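Local coordinates for protein endo-beta-N-acetylglucosaminidase F1 (Bacteroides thetaiotaomicron VPI-5482, PDB 6TCV) that hydrolyses high-mannose N-glycans, probably cutting the chitobiose core between its two N-acetylglucosamine residues, at residues M111-G116 with Y125-A130. The protein carries 2 engineered substitutions. Numbering follows the deposited sequence. Where two conformers were deposited one is given.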
loop_
_atom_site.group_PDB
_atom_site.type_symbol
_atom_site.label_atom_id
_atom_site.label_comp_id
_atom_site.label_asym_id
_atom_site.label_seq_id
_atom_site.Cartn_x
_atom_site.Cartn_y
_atom_site.Cartn_z
ATOM N N MET A 111 -20.321 -3.565 16.050
ATOM C CA MET A 111 -19.432 -2.603 16.682
ATOM C C MET A 111 -19.426 -1.340 15.831
ATOM O O MET A 111 -19.201 -1.415 14.620
ATOM C CB MET A 111 -18.008 -3.150 16.790
ATOM C CG MET A 111 -17.019 -2.187 17.469
ATOM S SD MET A 111 -15.296 -2.777 17.438
ATOM C CE MET A 111 -14.871 -2.565 15.710
ATOM N N THR A 112 -19.597 -0.184 16.461
ATOM C CA THR A 112 -19.524 1.098 15.768
ATOM C C THR A 112 -18.330 1.860 16.318
ATOM O O THR A 112 -18.136 1.916 17.537
ATOM C CB THR A 112 -20.816 1.895 15.983
ATOM O OG1 THR A 112 -21.915 1.184 15.411
ATOM C CG2 THR A 112 -20.730 3.245 15.281
ATOM N N ILE A 113 -17.507 2.413 15.421
ATOM C CA ILE A 113 -16.366 3.254 15.772
ATOM C C ILE A 113 -16.715 4.692 15.405
ATOM O O ILE A 113 -16.998 4.973 14.235
ATOM C CB ILE A 113 -15.107 2.847 14.987
ATOM C CG1 ILE A 113 -14.690 1.399 15.258
ATOM C CG2 ILE A 113 -13.971 3.845 15.296
ATOM C CD1 ILE A 113 -13.617 0.881 14.277
ATOM N N ARG A 114 -16.693 5.593 16.380
ATOM C CA ARG A 114 -16.951 7.006 16.147
ATOM C C ARG A 114 -15.627 7.774 16.096
ATOM O O ARG A 114 -14.687 7.480 16.838
ATOM C CB ARG A 114 -17.911 7.585 17.196
ATOM N N ALA A 115 -15.554 8.743 15.188
ATOM C CA ALA A 115 -14.406 9.634 15.098
ATOM C C ALA A 115 -14.446 10.622 16.244
ATOM O O ALA A 115 -15.526 11.037 16.678
ATOM C CB ALA A 115 -14.443 10.407 13.778
ATOM N N GLY A 116 -13.281 10.941 16.803
ATOM C CA GLY A 116 -13.227 11.818 17.953
ATOM C C GLY A 116 -12.503 13.109 17.602
ATOM O O GLY A 116 -12.047 13.293 16.477
ATOM N N TYR A 125 -4.306 4.455 15.911
ATOM C CA TYR A 125 -4.789 4.035 17.216
ATOM C C TYR A 125 -5.294 2.601 17.116
ATOM O O TYR A 125 -5.604 2.108 16.046
ATOM C CB TYR A 125 -5.921 4.978 17.658
ATOM C CG TYR A 125 -5.473 6.398 17.865
ATOM C CD1 TYR A 125 -5.319 7.256 16.792
ATOM C CD2 TYR A 125 -5.223 6.885 19.132
ATOM C CE1 TYR A 125 -4.904 8.579 16.980
ATOM C CE2 TYR A 125 -4.821 8.182 19.330
ATOM C CZ TYR A 125 -4.654 9.016 18.259
ATOM O OH TYR A 125 -4.246 10.318 18.514
ATOM N N ALA A 126 -5.411 1.930 18.238
ATOM C CA ALA A 126 -5.779 0.526 18.243
ATOM C C ALA A 126 -7.044 0.254 19.052
ATOM O O ALA A 126 -7.216 0.786 20.141
ATOM C CB ALA A 126 -4.615 -0.299 18.813
ATOM N N ILE A 127 -7.869 -0.641 18.532
ATOM C CA ILE A 127 -8.962 -1.235 19.284
ATOM C C ILE A 127 -8.679 -2.720 19.364
ATOM O O ILE A 127 -9.000 -3.468 18.445
ATOM C CB ILE A 127 -10.325 -0.980 18.615
ATOM C CG1 ILE A 127 -10.533 0.491 18.278
ATOM C CG2 ILE A 127 -11.470 -1.452 19.500
ATOM C CD1 ILE A 127 -11.725 0.782 17.384
ATOM N N PRO A 128 -8.065 -3.180 20.463
ATOM C CA PRO A 128 -7.862 -4.620 20.681
ATOM C C PRO A 128 -9.141 -5.171 21.284
ATOM O O PRO A 128 -9.618 -4.682 22.303
ATOM C CB PRO A 128 -6.710 -4.660 21.685
ATOM C CG PRO A 128 -6.880 -3.434 22.481
ATOM C CD PRO A 128 -7.471 -2.370 21.545
ATOM N N VAL A 129 -9.713 -6.155 20.629
ATOM C CA VAL A 129 -10.946 -6.771 21.086
ATOM C C VAL A 129 -10.641 -8.210 21.456
ATOM O O VAL A 129 -9.785 -8.858 20.836
ATOM C CB VAL A 129 -11.949 -6.705 19.925
ATOM C CG1 VAL A 129 -13.278 -7.274 20.368
ATOM C CG2 VAL A 129 -12.184 -5.246 19.475
ATOM N N ALA A 130 -11.193 -8.639 22.595
ATOM C CA ALA A 130 -11.015 -9.991 23.131
ATOM C C ALA A 130 -12.374 -10.647 23.360
ATOM O O ALA A 130 -13.301 -9.989 23.818
ATOM C CB ALA A 130 -10.169 -10.028 24.395
#
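Ile113, whose backbone is hydrogen-bonded to Tyr44 of strand 43-49, points its side chain off the sheet face toward 125-130 and meets Ile127 through apolar atoms alone. The closest approach is between methyl ends, Ile113 CD1 lying 3.6 Å from Ile127 CD1. The same methyl of Ile127 also reaches the stem of its partner, with CD1 3.7 Å from Ile113 CG1, and the two branched chains pass each other at a slant. In Ile127, CG1 is placed opposite the carbonyl carbon and beside the backbone N (chi1 -50°), and an extended second torsion carries CD1 out across the gap. Ile113 was modelled in two conformers, and the distances are those of the one described.

The segments belong to different sheets of the N-terminal domain, packed face to face as in a beta sandwich: 111-114 lies in the antiparallel sheet between strands 43-49 and 90-92, while 125-130 pairs with strand 147-154. They run antiparallel to each other, and CA of Ile113 and CA of Ile127 stand 9.3 Å apart, a separation bridged by side chains rather than by main-chain bonding.

Two residues along each strand, Met111 reaches out with CG and SD nearly fully extended (chi1 -179°, chi2 -174°) before CE bends aside. Its SD rests 4.5 Å from Val129 CG2, a looser touch than the isoleucine pair. Val90 borders both Met111 and Ile127, Tyr85 packs on Ile113, and Tyr150 and Val152 of strand 147-154 touch Met111 and Ile127 respectively.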